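PDB 3GDW: sigma-54 interaction domain protein from Enterococcus faecalis, which is of unknown function, although this PTS EIIA-like domain comes from a longer protein probably able to bind ATP and DNA. Local coordinates for residues B[89-103]-B[114-126]. Numbering follows the deposited sequence. Where two conformers were deposited one is given.
Sequences RTKAITMTSTMIVLE and LEDIYQNIQLSFE
K91 lies over one face of the Y118 ring, its CD 3.7 Å from the ring centroid in a CH-pi contact. NZ lies 4.5 Å from the same centroid, a cation-pi contact. The bend at chi2 (-100°) folds the lysine chain across this face; the carbonyl O of A92 sits at the ring edge and I93 approaches obliquely. Y118 OH is hydrogen-bonded to OE1 of Q132 of the second subunit, whose F133 meets the ring edge-to-face. The R89 guanidinium has L114 CD2 over one face and the nearly coplanar E115 carboxylate at its edge; R89 NH2 to E115 OE1, a salt bridge, measures a doubtfully short 2.3 Å. At the other end, the F125 ring turns an edge to the M95 carbonyl (CZ to O 3.4 Å), while I93 CG2 and I100 CG1 come obliquely to CE2. Between these aromatics, I121 CG2 meets I93 CD1 at 3.7 Å and I100 CG2 at 3.8 Å. A water joins E103 OE2 to S124 OG. With axes 15° apart, helix 114-126 runs nearly parallel to strand 90-93, outermost in this chain's sheet, and, at 155°, nearly antiparallel to helix 98-103: the construct's last helix packed against the parallel sheet and helix 98-109 of a mannose-type EIIA domain.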
loop_
_atom_site.group_PDB
_atom_site.type_symbol
_atom_site.label_atom_id
_atom_site.label_comp_id
_atom_site.label_asym_id
_atom_site.label_seq_id
_atom_site.Cartn_x
_atom_site.Cartn_y
_atom_site.Cartn_z
ATOM N N ARG B 89 -7.128 -14.152 -19.295
ATOM C CA ARG B 89 -6.192 -13.017 -19.375
ATOM C C ARG B 89 -6.052 -12.362 -18.005
ATOM O O ARG B 89 -7.048 -12.021 -17.371
ATOM C CB ARG B 89 -6.662 -11.978 -20.396
ATOM C CG ARG B 89 -6.988 -12.538 -21.769
ATOM C CD ARG B 89 -7.340 -11.430 -22.780
ATOM N NE ARG B 89 -8.308 -10.450 -22.265
ATOM C CZ ARG B 89 -8.045 -9.156 -22.069
ATOM N NH1 ARG B 89 -8.986 -8.345 -21.599
ATOM N NH2 ARG B 89 -6.843 -8.664 -22.346
ATOM N N THR B 90 -4.813 -12.213 -17.552
ATOM C CA THR B 90 -4.526 -11.657 -16.221
ATOM C C THR B 90 -3.419 -10.608 -16.346
ATOM O O THR B 90 -2.490 -10.780 -17.139
ATOM C CB THR B 90 -4.144 -12.798 -15.236
ATOM O OG1 THR B 90 -5.131 -13.826 -15.314
ATOM C CG2 THR B 90 -4.055 -12.321 -13.796
ATOM N N LYS B 91 -3.571 -9.483 -15.649
ATOM C CA LYS B 91 -2.482 -8.529 -15.450
ATOM C C LYS B 91 -2.281 -8.512 -13.935
ATOM O O LYS B 91 -3.247 -8.641 -13.196
ATOM C CB LYS B 91 -2.842 -7.117 -15.967
ATOM C CG LYS B 91 -2.946 -6.982 -17.529
ATOM C CD LYS B 91 -1.700 -6.379 -18.119
ATOM C CE LYS B 91 -1.628 -6.563 -19.635
ATOM N NZ LYS B 91 -0.366 -5.942 -20.138
ATOM N N ALA B 92 -1.028 -8.406 -13.496
ATOM C CA ALA B 92 -0.682 -8.324 -12.076
ATOM C C ALA B 92 0.109 -7.036 -11.781
ATOM O O ALA B 92 1.002 -6.657 -12.532
ATOM C CB ALA B 92 0.119 -9.547 -11.655
ATOM N N ILE B 93 -0.252 -6.355 -10.703
ATOM C CA ILE B 93 0.405 -5.104 -10.340
ATOM C C ILE B 93 0.863 -5.190 -8.886
ATOM O O ILE B 93 0.042 -5.444 -8.001
ATOM C CB ILE B 93 -0.572 -3.907 -10.546
ATOM C CG1 ILE B 93 -0.804 -3.699 -12.050
ATOM C CG2 ILE B 93 -0.053 -2.624 -9.866
ATOM C CD1 ILE B 93 -1.898 -2.713 -12.396
ATOM N N THR B 94 2.167 -4.982 -8.665
ATOM C CA THR B 94 2.778 -4.938 -7.328
ATOM C C THR B 94 2.699 -3.545 -6.693
ATOM O O THR B 94 2.304 -2.580 -7.349
ATOM C CB THR B 94 4.289 -5.329 -7.358
ATOM O OG1 THR B 94 5.023 -4.397 -8.161
ATOM C CG2 THR B 94 4.489 -6.705 -7.909
HETATM N N MSE B 95 3.099 -3.463 -5.419
HETATM C CA MSE B 95 3.239 -2.188 -4.696
HETATM C C MSE B 95 1.879 -1.495 -4.577
HETATM O O MSE B 95 1.792 -0.280 -4.561
HETATM C CB MSE B 95 4.303 -1.275 -5.359
HETATM C CG MSE B 95 5.681 -1.903 -5.517
HETATM SE SE MSE B 95 6.577 -2.275 -3.803
HETATM C CE MSE B 95 7.156 -4.113 -4.191
ATOM N N THR B 96 0.818 -2.296 -4.532
ATOM C CA THR B 96 -0.541 -1.762 -4.511
ATOM C C THR B 96 -0.798 -1.021 -3.197
ATOM O O THR B 96 -0.396 -1.475 -2.143
ATOM C CB THR B 96 -1.582 -2.873 -4.681
ATOM O OG1 THR B 96 -1.355 -3.556 -5.918
ATOM C CG2 THR B 96 -2.971 -2.279 -4.729
ATOM N N SER B 97 -1.414 0.160 -3.289
ATOM C CA SER B 97 -1.818 0.934 -2.127
ATOM C C SER B 97 -3.333 1.211 -2.241
ATOM O O SER B 97 -3.946 0.864 -3.229
ATOM C CB SER B 97 -1.026 2.249 -2.080
ATOM O OG SER B 97 -1.173 2.866 -0.811
ATOM N N THR B 98 -3.916 1.837 -1.221
ATOM C CA THR B 98 -5.375 2.088 -1.148
ATOM C C THR B 98 -5.922 2.736 -2.421
ATOM O O THR B 98 -6.936 2.306 -2.946
ATOM C CB THR B 98 -5.689 2.990 0.071
ATOM O OG1 THR B 98 -4.924 2.532 1.188
ATOM C CG2 THR B 98 -7.167 2.916 0.440
HETATM N N MSE B 99 -5.220 3.754 -2.922
HETATM C CA MSE B 99 -5.663 4.514 -4.098
HETATM C C MSE B 99 -5.765 3.670 -5.328
HETATM O O MSE B 99 -6.670 3.866 -6.136
HETATM C CB MSE B 99 -4.719 5.663 -4.396
HETATM C CG MSE B 99 -4.850 6.757 -3.381
HETATM SE SE MSE B 99 -6.704 7.429 -3.362
HETATM C CE MSE B 99 -7.230 7.288 -5.283
ATOM N N ILE B 100 -4.815 2.747 -5.457
ATOM C CA ILE B 100 -4.749 1.821 -6.582
ATOM C C ILE B 100 -5.921 0.836 -6.506
ATOM O O ILE B 100 -6.568 0.608 -7.521
ATOM C CB ILE B 100 -3.407 1.035 -6.622
ATOM C CG1 ILE B 100 -2.213 1.986 -6.750
ATOM C CG2 ILE B 100 -3.394 0.086 -7.800
ATOM C CD1 ILE B 100 -2.395 3.022 -7.867
ATOM N N VAL B 101 -6.202 0.273 -5.324
ATOM C CA VAL B 101 -7.406 -0.571 -5.160
ATOM C C VAL B 101 -8.658 0.259 -5.548
ATOM O O VAL B 101 -9.510 -0.187 -6.337
ATOM C CB VAL B 101 -7.560 -1.141 -3.720
ATOM C CG1 VAL B 101 -8.807 -2.028 -3.613
ATOM C CG2 VAL B 101 -6.299 -1.917 -3.288
ATOM N N LEU B 102 -8.745 1.469 -5.000
ATOM C CA LEU B 102 -9.877 2.338 -5.290
ATOM C C LEU B 102 -10.063 2.563 -6.785
ATOM O O LEU B 102 -11.158 2.389 -7.303
ATOM C CB LEU B 102 -9.727 3.672 -4.564
ATOM C CG LEU B 102 -10.823 4.734 -4.734
ATOM C CD1 LEU B 102 -12.151 4.146 -4.335
ATOM C CD2 LEU B 102 -10.518 5.901 -3.834
ATOM N N GLU B 103 -8.991 2.953 -7.462
ATOM C CA GLU B 103 -9.042 3.211 -8.902
ATOM C C GLU B 103 -9.366 1.954 -9.721
ATOM O O GLU B 103 -10.130 2.027 -10.682
ATOM C CB GLU B 103 -7.756 3.936 -9.362
ATOM C CG GLU B 103 -7.666 5.327 -8.702
ATOM C CD GLU B 103 -6.392 6.126 -8.929
ATOM O OE1 GLU B 103 -5.266 5.643 -8.648
ATOM O OE2 GLU B 103 -6.537 7.296 -9.323
ATOM N N LEU B 114 -9.476 -4.379 -19.047
ATOM C CA LEU B 114 -8.255 -4.688 -18.301
ATOM C C LEU B 114 -7.097 -3.772 -18.708
ATOM O O LEU B 114 -6.343 -3.288 -17.857
ATOM C CB LEU B 114 -7.864 -6.162 -18.534
ATOM C CG LEU B 114 -6.682 -6.766 -17.749
ATOM C CD1 LEU B 114 -6.759 -6.571 -16.207
ATOM C CD2 LEU B 114 -6.524 -8.241 -18.093
ATOM N N GLU B 115 -6.968 -3.550 -20.016
ATOM C CA GLU B 115 -5.920 -2.712 -20.589
ATOM C C GLU B 115 -6.044 -1.240 -20.196
ATOM O O GLU B 115 -5.046 -0.608 -19.886
ATOM C CB GLU B 115 -5.882 -2.867 -22.128
ATOM C CG GLU B 115 -5.325 -4.219 -22.597
ATOM C CD GLU B 115 -6.316 -5.396 -22.482
ATOM O OE1 GLU B 115 -5.843 -6.540 -22.293
ATOM O OE2 GLU B 115 -7.552 -5.203 -22.573
ATOM N N ASP B 116 -7.273 -0.724 -20.206
ATOM C CA ASP B 116 -7.574 0.664 -19.839
ATOM C C ASP B 116 -7.298 0.903 -18.352
ATOM O O ASP B 116 -6.745 1.940 -17.970
ATOM C CB ASP B 116 -9.036 0.978 -20.207
ATOM C CG ASP B 116 -9.393 2.449 -20.054
ATOM O OD1 ASP B 116 -8.540 3.245 -19.621
ATOM O OD2 ASP B 116 -10.547 2.810 -20.366
ATOM N N ILE B 117 -7.663 -0.076 -17.521
ATOM C CA ILE B 117 -7.418 -0.034 -16.098
ATOM C C ILE B 117 -5.919 -0.089 -15.813
ATOM O O ILE B 117 -5.402 0.700 -15.017
ATOM C CB ILE B 117 -8.135 -1.183 -15.325
ATOM C CG1 ILE B 117 -9.666 -1.049 -15.437
ATOM C CG2 ILE B 117 -7.680 -1.147 -13.846
ATOM C CD1 ILE B 117 -10.459 -2.329 -14.991
ATOM N N TYR B 118 -5.229 -1.011 -16.484
ATOM C CA TYR B 118 -3.785 -1.194 -16.306
ATOM C C TYR B 118 -3.011 0.081 -16.669
ATOM O O TYR B 118 -2.062 0.457 -15.966
ATOM C CB TYR B 118 -3.295 -2.379 -17.157
ATOM C CG TYR B 118 -1.843 -2.797 -16.881
ATOM C CD1 TYR B 118 -1.546 -3.684 -15.860
ATOM C CD2 TYR B 118 -0.786 -2.326 -17.676
ATOM C CE1 TYR B 118 -0.236 -4.085 -15.596
ATOM C CE2 TYR B 118 0.535 -2.718 -17.419
ATOM C CZ TYR B 118 0.795 -3.603 -16.388
ATOM O OH TYR B 118 2.070 -4.023 -16.111
ATOM N N GLN B 119 -3.416 0.722 -17.763
ATOM C CA GLN B 119 -2.785 1.971 -18.217
ATOM C C GLN B 119 -3.012 3.080 -17.225
ATOM O O GLN B 119 -2.072 3.779 -16.884
ATOM C CB GLN B 119 -3.285 2.436 -19.604
ATOM C CG GLN B 119 -2.655 3.815 -20.012
ATOM C CD GLN B 119 -3.274 4.443 -21.259
ATOM O OE1 GLN B 119 -2.896 4.111 -22.380
ATOM N NE2 GLN B 119 -4.201 5.379 -21.065
ATOM N N ASN B 120 -4.250 3.252 -16.759
ATOM C CA ASN B 120 -4.539 4.314 -15.774
ATOM C C ASN B 120 -3.817 4.115 -14.440
ATOM O O ASN B 120 -3.398 5.083 -13.783
ATOM C CB ASN B 120 -6.047 4.531 -15.581
ATOM C CG ASN B 120 -6.672 5.347 -16.722
ATOM O OD1 ASN B 120 -6.789 6.569 -16.628
ATOM N ND2 ASN B 120 -7.054 4.678 -17.807
ATOM N N ILE B 121 -3.652 2.856 -14.046
ATOM C CA ILE B 121 -2.907 2.573 -12.849
ATOM C C ILE B 121 -1.419 2.874 -13.049
ATOM O O ILE B 121 -0.760 3.410 -12.149
ATOM C CB ILE B 121 -3.123 1.127 -12.351
ATOM C CG1 ILE B 121 -4.534 0.974 -11.736
ATOM C CG2 ILE B 121 -2.069 0.791 -11.297
ATOM C CD1 ILE B 121 -4.925 -0.475 -11.362
ATOM N N GLN B 122 -0.883 2.515 -14.213
ATOM C CA GLN B 122 0.494 2.864 -14.507
ATOM C C GLN B 122 0.693 4.373 -14.433
ATOM O O GLN B 122 1.667 4.827 -13.889
ATOM C CB GLN B 122 0.936 2.324 -15.866
ATOM C CG GLN B 122 2.366 2.713 -16.169
ATOM C CD GLN B 122 2.858 2.168 -17.509
ATOM O OE1 GLN B 122 2.170 1.404 -18.176
ATOM N NE2 GLN B 122 4.057 2.534 -17.872
ATOM N N LEU B 123 -0.237 5.159 -14.969
ATOM C CA LEU B 123 -0.128 6.618 -14.871
ATOM C C LEU B 123 -0.150 7.131 -13.424
ATOM O O LEU B 123 0.539 8.114 -13.098
ATOM C CB LEU B 123 -1.219 7.300 -15.703
ATOM C CG LEU B 123 -1.018 7.267 -17.221
ATOM C CD1 LEU B 123 -2.339 7.501 -17.974
ATOM C CD2 LEU B 123 0.069 8.282 -17.674
ATOM N N SER B 124 -0.934 6.478 -12.557
ATOM C CA SER B 124 -0.962 6.837 -11.160
ATOM C C SER B 124 0.386 6.579 -10.514
ATOM O O SER B 124 0.883 7.417 -9.789
ATOM C CB SER B 124 -2.061 6.062 -10.409
ATOM O OG SER B 124 -3.358 6.478 -10.832
ATOM N N PHE B 125 0.973 5.414 -10.771
ATOM C CA PHE B 125 2.293 5.124 -10.252
ATOM C C PHE B 125 3.285 6.180 -10.757
ATOM O O PHE B 125 4.029 6.743 -9.952
ATOM C CB PHE B 125 2.743 3.702 -10.603
ATOM C CG PHE B 125 2.273 2.654 -9.616
ATOM C CD1 PHE B 125 2.939 2.454 -8.407
ATOM C CD2 PHE B 125 1.168 1.888 -9.885
ATOM C CE1 PHE B 125 2.504 1.484 -7.491
ATOM C CE2 PHE B 125 0.732 0.914 -8.985
ATOM C CZ PHE B 125 1.404 0.715 -7.787
ATOM N N GLU B 126 3.255 6.476 -12.066
ATOM C CA GLU B 126 4.185 7.468 -12.652
ATOM C C GLU B 126 4.053 8.837 -12.024
ATOM O O GLU B 126 5.071 9.476 -11.770
ATOM C CB GLU B 126 4.038 7.623 -14.178
ATOM C CG GLU B 126 3.990 6.328 -14.931
ATOM C CD GLU B 126 5.321 5.923 -15.529
ATOM O OE1 GLU B 126 6.364 6.527 -15.157
ATOM O OE2 GLU B 126 5.299 5.006 -16.388
HETATM O O HOH W 1 -5.364 7.684 -11.918
#